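PDB 5B3T: biliverdin reductase from Synechocystis sp., which probably reduces the linear tetrapyrrole biliverdin to bilirubin in heme breakdown, drawing hydride from NADPH. Local coordinates for residues L103-A108 with E309-A314; L109-G114 with V317-A322; V130-L135 with A185-S190. All blocks are in the same frame, centred on the assembly; numbering follows the deposited sequence.

Contact 1: residues L103-A108 with E309-A314; sequences LEYPLA and EASLYA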
loop_
_atom_site.group_PDB
_atom_site.type_symbol
_atom_site.label_atom_id
_atom_site.label_comp_id
_atom_site.label_asym_id
_atom_site.label_seq_id
_atom_site.Cartn_x
_atom_site.Cartn_y
_atom_site.Cartn_z
ATOM N N LEU A 103 6.932 2.443 6.108
ATOM C CA LEU A 103 5.889 3.020 5.277
ATOM C C LEU A 103 4.833 1.977 4.952
ATOM O O LEU A 103 5.147 0.801 4.746
ATOM C CB LEU A 103 6.452 3.572 3.961
ATOM C CG LEU A 103 7.412 4.759 3.954
ATOM C CD1 LEU A 103 8.761 4.329 3.409
ATOM C CD2 LEU A 103 6.835 5.896 3.122
ATOM N N GLU A 104 3.581 2.416 4.920
ATOM C CA GLU A 104 2.573 1.732 4.130
ATOM C C GLU A 104 2.749 2.180 2.686
ATOM O O GLU A 104 2.816 3.383 2.415
ATOM C CB GLU A 104 1.167 2.063 4.633
ATOM C CG GLU A 104 0.050 1.296 3.935
ATOM C CD GLU A 104 0.010 -0.171 4.328
ATOM O OE1 GLU A 104 0.689 -0.548 5.306
ATOM O OE2 GLU A 104 -0.709 -0.947 3.665
ATOM N N TYR A 105 2.870 1.220 1.773
ATOM C CA TYR A 105 3.051 1.518 0.354
ATOM C C TYR A 105 2.018 2.560 -0.083
ATOM O O TYR A 105 0.860 2.474 0.315
ATOM C CB TYR A 105 2.927 0.240 -0.477
ATOM C CG TYR A 105 3.368 0.399 -1.908
ATOM C CD1 TYR A 105 4.704 0.260 -2.262
ATOM C CD2 TYR A 105 2.452 0.704 -2.907
ATOM C CE1 TYR A 105 5.114 0.413 -3.570
ATOM C CE2 TYR A 105 2.854 0.862 -4.218
ATOM C CZ TYR A 105 4.185 0.713 -4.545
ATOM O OH TYR A 105 4.588 0.867 -5.851
ATOM N N PRO A 106 2.419 3.545 -0.907
ATOM C CA PRO A 106 3.613 3.713 -1.748
ATOM C C PRO A 106 4.919 4.058 -1.043
ATOM O O PRO A 106 4.934 4.642 0.042
ATOM C CB PRO A 106 3.214 4.870 -2.662
ATOM C CG PRO A 106 2.354 5.713 -1.793
ATOM C CD PRO A 106 1.569 4.749 -0.939
ATOM N N LEU A 107 6.023 3.700 -1.704
ATOM C CA LEU A 107 7.352 4.066 -1.234
ATOM C C LEU A 107 7.758 5.449 -1.735
ATOM O O LEU A 107 8.321 6.245 -0.975
ATOM C CB LEU A 107 8.368 3.011 -1.681
ATOM C CG LEU A 107 9.863 3.345 -1.671
ATOM C CD1 LEU A 107 10.345 3.662 -0.265
ATOM C CD2 LEU A 107 10.654 2.182 -2.262
ATOM N N ALA A 108 7.477 5.752 -3.000
ATOM C CA ALA A 108 7.873 7.022 -3.602
ATOM C C ALA A 108 7.092 7.202 -4.899
ATOM O O ALA A 108 6.331 6.323 -5.319
ATOM C CB ALA A 108 9.382 7.077 -3.848
ATOM N N GLU A 309 12.838 -5.000 -2.128
ATOM C CA GLU A 309 12.784 -5.286 -3.558
ATOM C C GLU A 309 11.356 -5.441 -4.064
ATOM O O GLU A 309 11.062 -5.067 -5.205
ATOM C CB GLU A 309 13.596 -6.543 -3.872
ATOM C CG GLU A 309 13.700 -6.845 -5.351
ATOM C CD GLU A 309 14.050 -5.617 -6.167
ATOM O OE1 GLU A 309 15.032 -4.924 -5.820
ATOM O OE2 GLU A 309 13.332 -5.338 -7.151
ATOM N N ALA A 310 10.457 -5.985 -3.242
ATOM C CA ALA A 310 9.079 -6.172 -3.684
ATOM C C ALA A 310 8.386 -4.834 -3.919
ATOM O O ALA A 310 7.645 -4.676 -4.897
ATOM C CB ALA A 310 8.306 -7.005 -2.665
ATOM N N SER A 311 8.611 -3.862 -3.032
ATOM C CA SER A 311 8.020 -2.542 -3.224
ATOM C C SER A 311 8.713 -1.776 -4.343
ATOM O O SER A 311 8.074 -0.959 -5.019
ATOM C CB SER A 311 8.075 -1.745 -1.923
ATOM O OG SER A 311 7.285 -2.361 -0.923
ATOM N N LEU A 312 10.010 -2.017 -4.550
ATOM C CA LEU A 312 10.707 -1.379 -5.662
ATOM C C LEU A 312 10.174 -1.870 -7.000
ATOM O O LEU A 312 10.044 -1.085 -7.946
ATOM C CB LEU A 312 12.212 -1.627 -5.567
ATOM C CG LEU A 312 13.010 -0.756 -4.597
ATOM C CD1 LEU A 312 14.453 -1.231 -4.537
ATOM C CD2 LEU A 312 12.937 0.707 -5.009
ATOM N N TYR A 313 9.860 -3.164 -7.104
ATOM C CA TYR A 313 9.340 -3.670 -8.369
ATOM C C TYR A 313 7.926 -3.167 -8.624
ATOM O O TYR A 313 7.582 -2.823 -9.760
ATOM C CB TYR A 313 9.367 -5.196 -8.410
ATOM C CG TYR A 313 8.939 -5.699 -9.768
ATOM C CD1 TYR A 313 9.648 -5.334 -10.904
ATOM C CD2 TYR A 313 7.815 -6.499 -9.923
ATOM C CE1 TYR A 313 9.266 -5.766 -12.153
ATOM C CE2 TYR A 313 7.422 -6.938 -11.178
ATOM C CZ TYR A 313 8.156 -6.566 -12.287
ATOM O OH TYR A 313 7.780 -6.990 -13.539
ATOM N N ALA A 314 7.090 -3.132 -7.582
ATOM C CA ALA A 314 5.763 -2.543 -7.721
ATOM C C ALA A 314 5.860 -1.103 -8.203
ATOM O O ALA A 314 5.045 -0.651 -9.016
ATOM C CB ALA A 314 5.014 -2.619 -6.390
HETATM O O HOH W 1 2.764 0.376 -7.533
#
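The hydroxyl of Tyr105 and the backbone carbonyl of Ala314 are joined through one water, which lies 2.5 Å from Tyr105 OH and donates to Ala314 O at 2.9 Å. Tyr105 OH and Ala314 O themselves stay 3.5 Å apart, and the water links them. The same hydroxyl end also rests against the methyl of Ala314, with Tyr105 CZ 3.9 Å from Ala314 CB, approached obliquely. Further back on the ring, the edge carrying CD1 and CE1 faces the preceding helical turn: Tyr105 CE1 comes to 3.6 Å from Ser311 O near the ring plane, and Ser311 OG lies 3.9 Å from Tyr105 CD1. With chi1 at -168°, CG stands anti to the backbone N, which carries the ring from the loop just after strand 100-104 toward helix 309-325. Pro106, joined by a cis peptide bond, sets its CB over one ring face, 4.2 Å above the plane and displaced toward the rim. Leu107 adds an apolar touch on the same helix, its CD2 3.9 Å from Leu312 CD2, the two side chains meeting at a slant.

Around this, Arg191 forms a cation-pi contact with Tyr105 and a weak hydrogen bond to Ser311 OG. Glu104-Tyr105-Pro106 probably corresponds to the Glu-Lys-Pro motif common in the Gfo/Idh/MocA family. Tyr105 is an NADP(+)-binding residue, and the packing and water bridge probably help hold its ring in place in this cofactor-free enzyme.

Contact 2: residues L109-G114 with V317-A322; sequences LTYAMG and VADLCA
Asp319 and Tyr111 bury the most surface here, and a single hydrogen bond joins them: Tyr111 N donates to Asp319 OD2 at 2.8 Å with an N-H...O angle of 152°. OD2 accepts through its syn lone pair, on the side of its partner oxygen. Asp319 has CG anti to its carbonyl carbon (chi1 -69°), and its carboxylate projects from helix 309-325 at the start of helix 111-124. Tyr111 also brings its CB to 3.2 Å from Asp319 OD2, while the ring itself leads away.

Thr110 is the N-cap of helix 111-124, and Thr110 OG1 takes the amide of Met113 at 3.1 Å, with an N-H...O angle of 164°. Asp319 therefore supplies, from another helix, an acceptor for the first-turn amide of Tyr111, and the negative carboxylate probably interacts favourably with the positive end of the helix dipole. This ties the Rossmann part of the chain to the last helix of the C-terminal alpha/beta part.

Leu109 adds a smaller share through its backbone, Leu109 O lying 3.7 Å from Asp319 OD1. Its side chain points away from helix 309-325.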
loop_
_atom_site.group_PDB
_atom_site.type_symbol
_atom_site.label_atom_id
_atom_site.label_comp_id
_atom_site.label_asym_id
_atom_site.label_seq_id
_atom_site.Cartn_x
_atom_site.Cartn_y
_atom_site.Cartn_z
ATOM N N LEU A 109 7.298 8.355 -5.539
ATOM C CA LEU A 109 6.593 8.671 -6.776
ATOM C C LEU A 109 7.251 8.042 -7.998
ATOM O O LEU A 109 6.569 7.787 -8.998
ATOM C CB LEU A 109 6.509 10.189 -6.955
ATOM C CG LEU A 109 5.618 10.951 -5.971
ATOM C CD1 LEU A 109 5.900 12.446 -6.039
ATOM C CD2 LEU A 109 4.154 10.665 -6.265
ATOM N N THR A 110 8.561 7.807 -7.954
ATOM C CA THR A 110 9.284 7.232 -9.081
ATOM C C THR A 110 10.266 6.188 -8.573
ATOM O O THR A 110 10.687 6.222 -7.415
ATOM C CB THR A 110 10.054 8.293 -9.888
ATOM O OG1 THR A 110 11.153 8.783 -9.110
ATOM C CG2 THR A 110 9.153 9.458 -10.270
ATOM N N TYR A 111 10.627 5.260 -9.464
ATOM C CA TYR A 111 11.639 4.257 -9.142
ATOM C C TYR A 111 12.943 4.910 -8.702
ATOM O O TYR A 111 13.598 4.440 -7.764
ATOM C CB TYR A 111 11.868 3.352 -10.355
ATOM C CG TYR A 111 12.784 2.173 -10.116
ATOM C CD1 TYR A 111 12.297 0.989 -9.580
ATOM C CD2 TYR A 111 14.132 2.238 -10.448
ATOM C CE1 TYR A 111 13.130 -0.096 -9.367
ATOM C CE2 TYR A 111 14.972 1.156 -10.241
ATOM C CZ TYR A 111 14.467 -0.005 -9.700
ATOM O OH TYR A 111 15.302 -1.079 -9.493
ATOM N N ALA A 112 13.328 6.005 -9.363
ATOM C CA ALA A 112 14.570 6.692 -9.016
ATOM C C ALA A 112 14.541 7.208 -7.583
ATOM O O ALA A 112 15.532 7.089 -6.854
ATOM C CB ALA A 112 14.823 7.840 -9.993
ATOM N N MET A 113 13.416 7.790 -7.161
ATOM C CA MET A 113 13.305 8.243 -5.779
ATOM C C MET A 113 13.334 7.066 -4.813
ATOM O O MET A 113 13.979 7.135 -3.760
ATOM C CB MET A 113 12.031 9.065 -5.594
ATOM C CG MET A 113 11.858 9.625 -4.193
ATOM S SD MET A 113 13.192 10.741 -3.718
ATOM C CE MET A 113 12.445 11.591 -2.328
ATOM N N GLY A 114 12.651 5.971 -5.159
ATOM C CA GLY A 114 12.694 4.791 -4.312
ATOM C C GLY A 114 14.098 4.243 -4.150
ATOM O O GLY A 114 14.481 3.801 -3.064
ATOM N N VAL A 317 6.639 -1.242 -11.915
ATOM C CA VAL A 317 5.438 -1.546 -12.689
ATOM C C VAL A 317 4.554 -0.310 -12.812
ATOM O O VAL A 317 3.954 -0.061 -13.865
ATOM C CB VAL A 317 4.681 -2.727 -12.054
ATOM C CG1 VAL A 317 3.340 -2.932 -12.741
ATOM C CG2 VAL A 317 5.518 -3.991 -12.133
ATOM N N ALA A 318 4.463 0.484 -11.742
ATOM C CA ALA A 318 3.652 1.698 -11.788
ATOM C C ALA A 318 4.241 2.723 -12.750
ATOM O O ALA A 318 3.505 3.362 -13.511
ATOM C CB ALA A 318 3.511 2.291 -10.386
ATOM N N ASP A 319 5.565 2.901 -12.726
ATOM C CA ASP A 319 6.212 3.776 -13.702
ATOM C C ASP A 319 5.929 3.315 -15.124
ATOM O O ASP A 319 5.631 4.128 -16.005
ATOM C CB ASP A 319 7.722 3.826 -13.458
ATOM C CG ASP A 319 8.085 4.544 -12.179
ATOM O OD1 ASP A 319 7.219 5.249 -11.624
ATOM O OD2 ASP A 319 9.249 4.425 -11.741
ATOM N N LEU A 320 6.021 2.006 -15.364
ATOM C CA LEU A 320 5.802 1.477 -16.706
ATOM C C LEU A 320 4.375 1.728 -17.179
ATOM O O LEU A 320 4.154 2.103 -18.337
ATOM C CB LEU A 320 6.124 -0.018 -16.734
ATOM C CG LEU A 320 7.611 -0.347 -16.610
ATOM C CD1 LEU A 320 7.831 -1.836 -16.397
ATOM C CD2 LEU A 320 8.338 0.133 -17.852
ATOM N N CYS A 321 3.391 1.529 -16.298
ATOM C CA CYS A 321 2.000 1.723 -16.697
ATOM C C CYS A 321 1.669 3.200 -16.867
ATOM O O CYS A 321 0.874 3.564 -17.741
ATOM C CB CYS A 321 1.065 1.074 -15.677
ATOM S SG CYS A 321 1.160 -0.729 -15.632
ATOM N N ALA A 322 2.257 4.065 -16.037
ATOM C CA ALA A 322 2.065 5.500 -16.216
ATOM C C ALA A 322 2.662 5.966 -17.538
ATOM O O ALA A 322 2.082 6.812 -18.230
ATOM C CB ALA A 322 2.681 6.269 -15.046
#

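Contact 3: residues V130-L135 with A185-S190; sequences VEHIEL and ALSRIS
His132 is held by two residues of helix 183-189 at once, and this is the tight part of the contact. At the ring edge, His132 ND1 and Ser187 OG share a hydrogen bond of 2.7 Å in which either could donate; Ser187 OG is also bonded to Arg191 NE. Over one face lies the guanidinium of Arg188, stacked with centres 4.7 Å apart and planes 28° from parallel; its NH1 sits 3.6 Å from His132 CG, offset toward the rim.

That NH1 also donates to His132 O at 2.9 Å. The bond is nearly straight at the hydrogen, 176°, and runs in the guanidinium plane, although the donor stands well above the carbonyl plane. Bends at chi2 and chi3 (chi3 58°) fold the arginine back so that it can stack on the ring and grip the backbone of the same histidine. A water spans the pair, donating to His132 O at 2.8 Å and accepting from Arg188 NH2.

On the side of partly exposed Leu135 the hold is weaker. Arg188 NH1 reaches Leu135 O at 2.8 Å, but the bond is bent and weak, and the rest is van der Waals contact, Leu135 CD2 lying 3.9 Å from Arg188 CG as the two side chains run in opposite directions.

Segment 130-135 runs off the outermost strand, 128-131, of the parallel Rossmann sheet, and Ser187 and Arg188 come from the C-terminal alpha/beta part, making this the interdomain interface of a Gfo/Idh/MocA enzyme.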
loop_
_atom_site.group_PDB
_atom_site.type_symbol
_atom_site.label_atom_id
_atom_site.label_comp_id
_atom_site.label_asym_id
_atom_site.label_seq_id
_atom_site.Cartn_x
_atom_site.Cartn_y
_atom_site.Cartn_z
ATOM N N VAL A 130 8.961 -1.219 3.971
ATOM C CA VAL A 130 7.696 -0.921 3.312
ATOM C C VAL A 130 6.879 -2.202 3.223
ATOM O O VAL A 130 7.393 -3.244 2.802
ATOM C CB VAL A 130 7.903 -0.329 1.904
ATOM C CG1 VAL A 130 6.558 -0.018 1.252
ATOM C CG2 VAL A 130 8.773 0.915 1.966
ATOM N N GLU A 131 5.613 -2.123 3.621
ATOM C CA GLU A 131 4.653 -3.188 3.379
ATOM C C GLU A 131 3.394 -2.596 2.762
ATOM O O GLU A 131 3.188 -1.380 2.748
ATOM C CB GLU A 131 4.307 -3.957 4.662
ATOM C CG GLU A 131 4.907 -5.362 4.730
ATOM C CD GLU A 131 4.392 -6.306 3.644
ATOM O OE1 GLU A 131 3.455 -5.942 2.899
ATOM O OE2 GLU A 131 4.928 -7.429 3.536
ATOM N N HIS A 132 2.549 -3.483 2.241
ATOM C CA HIS A 132 1.293 -3.099 1.593
ATOM C C HIS A 132 0.224 -4.050 2.127
ATOM O O HIS A 132 -0.062 -5.085 1.519
ATOM C CB HIS A 132 1.419 -3.165 0.078
ATOM C CG HIS A 132 0.328 -2.448 -0.654
ATOM N ND1 HIS A 132 0.156 -2.550 -2.017
ATOM C CD2 HIS A 132 -0.645 -1.614 -0.213
ATOM C CE1 HIS A 132 -0.875 -1.810 -2.386
ATOM N NE2 HIS A 132 -1.379 -1.233 -1.310
ATOM N N ILE A 133 -0.360 -3.691 3.273
ATOM C CA ILE A 133 -1.260 -4.567 4.008
ATOM C C ILE A 133 -2.677 -4.013 4.063
ATOM O O ILE A 133 -3.648 -4.778 4.040
ATOM C CB ILE A 133 -0.725 -4.829 5.434
ATOM C CG1 ILE A 133 0.652 -5.487 5.372
ATOM C CG2 ILE A 133 -1.688 -5.698 6.235
ATOM C CD1 ILE A 133 1.360 -5.569 6.710
ATOM N N GLU A 134 -2.822 -2.685 4.120
ATOM C CA GLU A 134 -4.141 -2.086 4.297
ATOM C C GLU A 134 -5.083 -2.458 3.157
ATOM O O GLU A 134 -6.267 -2.733 3.385
ATOM C CB GLU A 134 -4.010 -0.567 4.421
ATOM C CG GLU A 134 -5.297 0.147 4.804
ATOM C CD GLU A 134 -6.176 0.460 3.610
ATOM O OE1 GLU A 134 -5.632 0.613 2.496
ATOM O OE2 GLU A 134 -7.411 0.542 3.785
ATOM N N LEU A 135 -4.578 -2.472 1.927
ATOM C CA LEU A 135 -5.386 -2.829 0.763
ATOM C C LEU A 135 -5.331 -4.341 0.569
ATOM O O LEU A 135 -4.342 -4.881 0.064
ATOM C CB LEU A 135 -4.898 -2.094 -0.481
ATOM C CG LEU A 135 -5.649 -2.415 -1.778
ATOM C CD1 LEU A 135 -7.100 -1.960 -1.690
ATOM C CD2 LEU A 135 -4.951 -1.793 -2.984
ATOM N N ALA A 185 -3.214 -0.611 -6.975
ATOM C CA ALA A 185 -3.654 -1.845 -7.615
ATOM C C ALA A 185 -2.488 -2.575 -8.267
ATOM O O ALA A 185 -2.393 -3.806 -8.186
ATOM C CB ALA A 185 -4.745 -1.543 -8.642
ATOM N N LEU A 186 -1.585 -1.834 -8.915
ATOM C CA LEU A 186 -0.438 -2.465 -9.558
ATOM C C LEU A 186 0.525 -3.054 -8.539
ATOM O O LEU A 186 1.236 -4.017 -8.846
ATOM C CB LEU A 186 0.283 -1.459 -10.451
ATOM C CG LEU A 186 -0.511 -1.009 -11.675
ATOM C CD1 LEU A 186 0.209 0.127 -12.366
ATOM C CD2 LEU A 186 -0.753 -2.171 -12.628
ATOM N N SER A 187 0.572 -2.487 -7.332
ATOM C CA SER A 187 1.362 -3.094 -6.267
ATOM C C SER A 187 0.824 -4.474 -5.915
ATOM O O SER A 187 1.598 -5.416 -5.713
ATOM C CB SER A 187 1.372 -2.189 -5.037
ATOM O OG SER A 187 2.000 -2.827 -3.937
ATOM N N ARG A 188 -0.501 -4.614 -5.854
ATOM C CA ARG A 188 -1.103 -5.905 -5.538
ATOM C C ARG A 188 -0.768 -6.945 -6.599
ATOM O O ARG A 188 -0.393 -8.079 -6.278
ATOM C CB ARG A 188 -2.619 -5.753 -5.395
ATOM C CG ARG A 188 -3.060 -4.963 -4.171
ATOM C CD ARG A 188 -3.391 -5.885 -3.001
ATOM N NE ARG A 188 -2.264 -6.735 -2.622
ATOM C CZ ARG A 188 -1.480 -6.505 -1.574
ATOM N NH1 ARG A 188 -1.713 -5.461 -0.789
ATOM N NH2 ARG A 188 -0.473 -7.324 -1.300
ATOM N N ILE A 189 -0.892 -6.575 -7.875
ATOM C CA ILE A 189 -0.725 -7.546 -8.948
ATOM C C ILE A 189 0.739 -7.921 -9.164
ATOM O O ILE A 189 1.025 -8.924 -9.828
ATOM C CB ILE A 189 -1.347 -7.002 -10.250
ATOM C CG1 ILE A 189 -1.720 -8.149 -11.191
ATOM C CG2 ILE A 189 -0.389 -6.043 -10.948
ATOM C CD1 ILE A 189 -2.765 -9.090 -10.627
ATOM N N SER A 190 1.676 -7.156 -8.608
ATOM C CA SER A 190 3.093 -7.326 -8.900
ATOM C C SER A 190 3.836 -8.149 -7.858
ATOM O O SER A 190 5.039 -8.378 -8.016
ATOM C CB SER A 190 3.771 -5.959 -9.027
ATOM O OG SER A 190 3.948 -5.367 -7.752
HETATM O O HOH W 2 0.636 -7.673 0.868
#

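In the fold
All three contacts join the Rossmann part of the chain to its C-terminal part. Contacts 1 and 2 share helix 309-325, their centres 10 Å apart, and meet where Leu312 O lies 3.5 Å from Tyr111 CD1. Contacts 1 and 3, with centres 8 Å apart, use neighbouring strands, 100-104 and 128-131; Glu104 OE2 probably accepts hydrogen bonds from Ile133 N and Glu134 N, both at 2.8 Å, and the rings of Tyr105 and His132 meet. Contact 2 touches contact 3 through packing, Cys321 SG lying 3.5 Å from Leu186 CD1. Contact 1 holds Tyr105 of the NADP(+) site, unoccupied here, its side chain about 7 Å from that of His87, another residue of that site.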